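Local coordinates for polyphosphate kinase (Porphyromonas gingivalis, PDB 2O8R), which probably catalyses the reversible transfer of the terminal phosphate of ATP onto a growing chain of inorganic polyphosphate, with magnesium as cofactor, at residues E641-D644 with I645-Q649; L147-P150 with S151-R154; V55-A58 with Y59-V63. The protein carries 3 engineered substitutions. One frame throughout, in Å; residues are numbered along the deposited sequence.

Contact 1 of 3, residues E641-D644 with I645-Q649; sequences EIID and ILEIQ
Ile642 lies alongside Leu646, both side chains pointing the same way, with the CG2 methyl of Ile642 4.1 Å from CD1 of Leu646. Both sit on helix 636-651 of the second C-terminal domain, which belongs to the phospholipase D superfamily, and they illustrate the i to i+4 spacing by which an α-helix lines up one apolar face. The branching of Ile642 sets this up: CG2 stands anti to the backbone N while CG1 runs beside it (chi1 -73°), and the branch carried next to the carbonyl carbon reaches on to the following turn. The same face packs on strand 600-603, where Ile600 meets both residues and Cys602 meets Leu646.

A second ladder runs from Glu641 to Ile645. Glu641 is extended beyond CG, and the apolar CH2 groups of its stem do the touching, CG lying 3.9 Å from the CD1 methyl of Ile645. Its carboxylate goes elsewhere, forming a salt bridge with Lys689 of helix 678-691, while Ile645 rests on Ile682 of that same helix. Asp644 also meets the C-terminal helix, where OD2 is hydrogen-bonded to Tyr685.

Backbone bonds repeat at the same spacing: Leu646 N to Ile642 O measures 2.8 Å and Ile645 N to Glu641 O 2.9 Å. On another side of the helix Ile643 and Glu647 cross obliquely, and there the partner of a methyl is a carboxylate oxygen: Glu647 OE2 lies 3.4 Å from Ile643 CG2.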
# COMPACT_ATOMS: atom_id res chain seq x y z
N GLU A 641 39.84 -1.41 -4.39
CA GLU A 641 38.71 -2.29 -4.65
C GLU A 641 37.79 -1.70 -5.71
O GLU A 641 37.38 -2.40 -6.63
CB GLU A 641 37.95 -2.57 -3.36
CG GLU A 641 36.85 -3.61 -3.46
CD GLU A 641 36.15 -3.82 -2.12
OE1 GLU A 641 35.71 -2.83 -1.51
OE2 GLU A 641 36.06 -4.98 -1.67
N ILE A 642 37.49 -0.41 -5.59
CA ILE A 642 36.58 0.27 -6.51
C ILE A 642 37.11 0.19 -7.93
O ILE A 642 36.37 -0.13 -8.88
CB ILE A 642 36.37 1.74 -6.10
CG1 ILE A 642 35.48 1.80 -4.86
CG2 ILE A 642 35.71 2.53 -7.21
CD1 ILE A 642 35.46 3.16 -4.21
N ILE A 643 38.40 0.44 -8.07
CA ILE A 643 39.06 0.35 -9.35
C ILE A 643 39.03 -1.08 -9.86
O ILE A 643 38.75 -1.31 -11.04
CB ILE A 643 40.49 0.91 -9.29
CG1 ILE A 643 40.43 2.34 -8.76
CG2 ILE A 643 41.11 0.92 -10.65
CD1 ILE A 643 41.74 3.02 -8.65
N ASP A 644 39.28 -2.05 -8.98
CA ASP A 644 39.19 -3.45 -9.37
C ASP A 644 37.83 -3.69 -10.02
O ASP A 644 37.75 -4.20 -11.15
CB ASP A 644 39.35 -4.36 -8.16
CG ASP A 644 40.79 -4.55 -7.74
OD1 ASP A 644 41.70 -4.32 -8.56
OD2 ASP A 644 41.00 -4.96 -6.59
N ILE A 645 36.78 -3.28 -9.30
CA ILE A 645 35.39 -3.44 -9.71
C ILE A 645 35.11 -2.76 -11.05
O ILE A 645 34.61 -3.39 -11.99
CB ILE A 645 34.45 -2.93 -8.60
CG1 ILE A 645 34.41 -3.92 -7.44
CG2 ILE A 645 33.04 -2.70 -9.13
CD1 ILE A 645 34.08 -3.29 -6.12
N LEU A 646 35.48 -1.48 -11.15
CA LEU A 646 35.31 -0.75 -12.40
C LEU A 646 36.07 -1.41 -13.55
O LEU A 646 35.61 -1.37 -14.68
CB LEU A 646 35.75 0.69 -12.24
CG LEU A 646 34.86 1.49 -11.31
CD1 LEU A 646 35.33 2.90 -11.29
CD2 LEU A 646 33.38 1.43 -11.73
N GLU A 647 37.21 -2.02 -13.25
CA GLU A 647 37.99 -2.73 -14.26
C GLU A 647 37.23 -3.95 -14.69
O GLU A 647 37.12 -4.23 -15.89
CB GLU A 647 39.38 -3.11 -13.75
CG GLU A 647 40.38 -1.98 -13.84
CD GLU A 647 41.69 -2.32 -13.19
OE1 GLU A 647 42.02 -3.53 -13.09
OE2 GLU A 647 42.41 -1.38 -12.77
N ILE A 648 36.67 -4.68 -13.72
CA ILE A 648 35.75 -5.76 -14.06
C ILE A 648 34.65 -5.26 -15.01
O ILE A 648 34.36 -5.89 -16.02
CB ILE A 648 35.12 -6.40 -12.83
CG1 ILE A 648 36.23 -6.93 -11.91
CG2 ILE A 648 34.16 -7.49 -13.24
CD1 ILE A 648 35.75 -7.73 -10.74
N GLN A 649 34.06 -4.10 -14.71
CA GLN A 649 33.03 -3.59 -15.61
C GLN A 649 33.58 -3.33 -17.01
O GLN A 649 32.96 -3.72 -18.00
CB GLN A 649 32.29 -2.38 -15.03
CG GLN A 649 31.58 -2.66 -13.71
CD GLN A 649 30.41 -1.72 -13.43
OE1 GLN A 649 30.43 -0.55 -13.83
NE2 GLN A 649 29.39 -2.22 -12.75

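Contact 2 of 3, residues L147-P150 with S151-R154; sequences LLLP and SKVR
With chi1 of -89° at Leu149 and -48° at Lys152, each CG is turned anti to its own carbonyl carbon, and the two side chains meet at a slant, Leu149 CD2 lying 3.8 Å from Lys152 CD. The backbone that carries them makes a type I-like β-turn, Leu149 to Lys152, with Pro150 and Ser151 at its corners; one further residue completes an α-turn. Both turns close on a single acceptor. Leu149 O takes Val153 N at 2.8 Å in an almost linear bond (171°). It also takes Lys152 N, at 2.9 Å, in a more bent bond whose donor stands above the carbonyl plane.

The turn follows strand 146-147, an outermost strand of the middle-domain sheet, and lies at the dimer interface. Val153 packs on Leu147 of the second subunit and Lys152 on Tyr224 of that subunit, so the compact turn presents side chains to the partner chain. Lys152 is extended beyond CG, its NZ passing 4.0 Å from Leu149 CD2 before a long, weak ion pair with Glu170 of the second subunit. Across the turn, Val153 CG1 comes to 4.0 Å from Leu149 CB.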
# COMPACT_ATOMS: atom_id res chain seq x y z
N LEU A 147 -22.09 3.63 -24.39
CA LEU A 147 -22.36 4.10 -25.74
C LEU A 147 -21.79 5.50 -25.88
O LEU A 147 -21.91 6.32 -24.98
CB LEU A 147 -23.85 4.14 -26.02
CG LEU A 147 -24.44 2.93 -26.73
CD1 LEU A 147 -25.84 2.61 -26.18
CD2 LEU A 147 -24.48 3.20 -28.23
N LEU A 148 -21.14 5.74 -27.01
CA LEU A 148 -20.53 7.01 -27.30
C LEU A 148 -21.43 7.81 -28.23
O LEU A 148 -21.53 7.51 -29.41
CB LEU A 148 -19.18 6.79 -27.97
CG LEU A 148 -18.09 6.15 -27.12
CD1 LEU A 148 -16.89 5.88 -28.01
CD2 LEU A 148 -17.71 7.05 -25.93
N LEU A 149 -22.11 8.81 -27.68
CA LEU A 149 -22.85 9.77 -28.50
C LEU A 149 -22.19 11.13 -28.28
O LEU A 149 -22.62 11.90 -27.42
CB LEU A 149 -24.34 9.78 -28.14
CG LEU A 149 -25.26 8.81 -28.88
CD1 LEU A 149 -24.86 7.35 -28.72
CD2 LEU A 149 -26.71 9.00 -28.45
N PRO A 150 -21.16 11.42 -29.09
CA PRO A 150 -20.10 12.42 -28.90
C PRO A 150 -20.54 13.81 -28.45
O PRO A 150 -20.08 14.32 -27.43
CB PRO A 150 -19.43 12.50 -30.28
CG PRO A 150 -20.37 11.81 -31.22
CD PRO A 150 -21.01 10.75 -30.39
N SER A 151 -21.44 14.41 -29.21
CA SER A 151 -21.89 15.76 -28.91
C SER A 151 -22.89 15.75 -27.76
O SER A 151 -23.05 16.74 -27.05
CB SER A 151 -22.53 16.38 -30.14
OG SER A 151 -23.54 15.52 -30.65
N LYS A 152 -23.54 14.60 -27.56
CA LYS A 152 -24.65 14.51 -26.62
C LYS A 152 -24.20 14.22 -25.18
O LYS A 152 -24.61 14.91 -24.25
CB LYS A 152 -25.66 13.47 -27.11
CG LYS A 152 -26.05 13.60 -28.58
CD LYS A 152 -27.24 12.71 -28.91
CE LYS A 152 -27.52 12.63 -30.40
NZ LYS A 152 -28.67 11.71 -30.69
N VAL A 153 -23.37 13.19 -25.01
CA VAL A 153 -22.84 12.84 -23.69
C VAL A 153 -21.32 12.84 -23.73
O VAL A 153 -20.73 12.29 -24.65
CB VAL A 153 -23.42 11.47 -23.14
CG1 VAL A 153 -23.84 10.56 -24.27
CG2 VAL A 153 -22.44 10.74 -22.20
N ARG A 154 -20.71 13.52 -22.76
CA ARG A 154 -19.25 13.60 -22.62
C ARG A 154 -18.73 12.42 -21.80
O ARG A 154 -19.35 12.03 -20.80
CB ARG A 154 -18.89 14.90 -21.91
CG ARG A 154 -17.56 15.49 -22.31
CD ARG A 154 -17.37 16.90 -21.76
NE ARG A 154 -18.54 17.76 -21.95
CZ ARG A 154 -18.53 19.09 -21.89
NH1 ARG A 154 -17.39 19.73 -21.66
NH2 ARG A 154 -19.65 19.77 -22.06

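Contact 3 of 3, residues V55-A58 with Y59-V63; sequences VRVA and YHQAV
The side chains of Arg56 and His60 cross with their guanidinium and imidazole planes 83° apart, nearly perpendicular, and NH2 of Arg56 lies 3.8 Å from CE1 of His60. Tyr59 approaches the same cationic group from another direction: its CD2 sits over one face of the Arg56 guanidinium, towards the rim and 4.3 Å from NH1. The side chain of Arg56 reaches its neighbours by a bend. CG leaves anti to the backbone N, then chi2 of 68° turns the chain so that its end comes back alongside the next helical turn.

On a different side, Gln61 lies aslant across Val57, where CD of Gln61 is 3.7 Å from the CG1 methyl of Val57.

These residues form the final turns of helix 35-63 in the N-terminal domain, which includes a wider π-type turn at 55-57. Among the backbone bonds from one turn to the next, Tyr59 N to Val55 O is weak at 3.4 Å. By comparison, Gln61 N to Val57 O and Ala62 N to Ala58 O both measure 2.9 Å.

Beyond the first shell, the carboxylate of Asp14 joins Arg56 and His60, one oxygen in a salt bridge with Arg56 NE and the other hydrogen-bonded to His60 NE2. This would fix the rotation of both flat groups. A bound sulfate, probably from the crystallisation liquor, lies about 4 Å from the Arg56 side chain at the nearest atoms. From helix 83-112, Ile83 and Leu84 pack on His60, Leu84 also reaches Gln61, and Ile87 packs on Val57. Thr267, from a loop, touches Val57, Ala58 and Gln61.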
# COMPACT_ATOMS: atom_id res chain seq x y z
N VAL A 55 6.44 13.26 -19.25
CA VAL A 55 7.24 14.42 -18.83
C VAL A 55 8.03 15.08 -19.97
O VAL A 55 8.19 16.31 -20.01
CB VAL A 55 8.17 14.11 -17.60
CG1 VAL A 55 7.81 12.79 -16.94
CG2 VAL A 55 9.63 14.14 -17.99
N ARG A 56 8.50 14.28 -20.90
CA ARG A 56 9.45 14.76 -21.88
C ARG A 56 8.76 15.13 -23.19
O ARG A 56 8.99 16.22 -23.72
CB ARG A 56 10.55 13.71 -22.07
CG ARG A 56 11.81 14.21 -22.67
CD ARG A 56 12.57 15.16 -21.77
NE ARG A 56 13.42 15.98 -22.63
CZ ARG A 56 13.93 17.16 -22.30
NH1 ARG A 56 13.71 17.69 -21.10
NH2 ARG A 56 14.68 17.81 -23.18
N VAL A 57 7.91 14.24 -23.70
CA VAL A 57 7.14 14.52 -24.92
C VAL A 57 6.15 15.64 -24.64
O VAL A 57 5.96 16.54 -25.47
CB VAL A 57 6.46 13.25 -25.48
CG1 VAL A 57 5.21 13.59 -26.30
CG2 VAL A 57 7.43 12.46 -26.33
N ALA A 58 5.55 15.60 -23.45
CA ALA A 58 4.65 16.65 -22.99
C ALA A 58 5.33 18.02 -22.98
O ALA A 58 4.75 18.99 -23.48
CB ALA A 58 4.12 16.32 -21.60
N TYR A 59 6.54 18.07 -22.43
CA TYR A 59 7.34 19.29 -22.44
C TYR A 59 7.51 19.86 -23.85
O TYR A 59 7.26 21.04 -24.08
CB TYR A 59 8.72 19.06 -21.82
CG TYR A 59 9.71 20.17 -22.12
CD1 TYR A 59 9.68 21.37 -21.41
CD2 TYR A 59 10.67 20.01 -23.11
CE1 TYR A 59 10.58 22.38 -21.69
CE2 TYR A 59 11.57 21.01 -23.40
CZ TYR A 59 11.53 22.20 -22.69
OH TYR A 59 12.43 23.19 -22.99
N HIS A 60 7.92 19.00 -24.78
CA HIS A 60 8.10 19.42 -26.17
C HIS A 60 6.79 19.82 -26.85
O HIS A 60 6.79 20.59 -27.80
CB HIS A 60 8.78 18.33 -26.97
CG HIS A 60 10.19 18.07 -26.56
ND1 HIS A 60 11.08 19.08 -26.27
CD2 HIS A 60 10.87 16.91 -26.40
CE1 HIS A 60 12.25 18.56 -25.94
NE2 HIS A 60 12.15 17.25 -26.01
N GLN A 61 5.68 19.28 -26.35
CA GLN A 61 4.37 19.65 -26.87
C GLN A 61 3.93 21.01 -26.34
O GLN A 61 3.26 21.77 -27.04
CB GLN A 61 3.34 18.58 -26.52
CG GLN A 61 3.49 17.31 -27.34
CD GLN A 61 2.64 16.20 -26.81
OE1 GLN A 61 2.23 15.31 -27.56
NE2 GLN A 61 2.36 16.23 -25.51
N ALA A 62 4.33 21.31 -25.10
CA ALA A 62 4.03 22.60 -24.48
C ALA A 62 4.88 23.71 -25.09
O ALA A 62 4.47 24.87 -25.13
CB ALA A 62 4.26 22.52 -22.99
N VAL A 63 6.07 23.36 -25.56
CA VAL A 63 6.93 24.30 -26.27
C VAL A 63 6.36 24.66 -27.65
O VAL A 63 6.23 25.84 -27.98
CB VAL A 63 8.39 23.79 -26.37
CG1 VAL A 63 9.18 24.56 -27.44
CG2 VAL A 63 9.07 23.89 -25.00

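How the contacts relate
Along the chain the order is contact 3, contact 2, contact 1, and each falls in a different domain: N-terminal, middle and second C-terminal. Contacts 2 and 3 lie on the same side of the chain's centre, their own centres about 29 Å apart; contact 1 is on the opposite side, its centre about 39 Å from that of contact 3 and 62 Å from that of contact 2. None touches another, and no helix or sheet is shared. Contacts 1 and 3 are one-turn contacts within helices, the first in a largely buried part of helix 636-651 and the other at the end of helix 35-63, whereas contact 2 is a turn lying where two subunits meet.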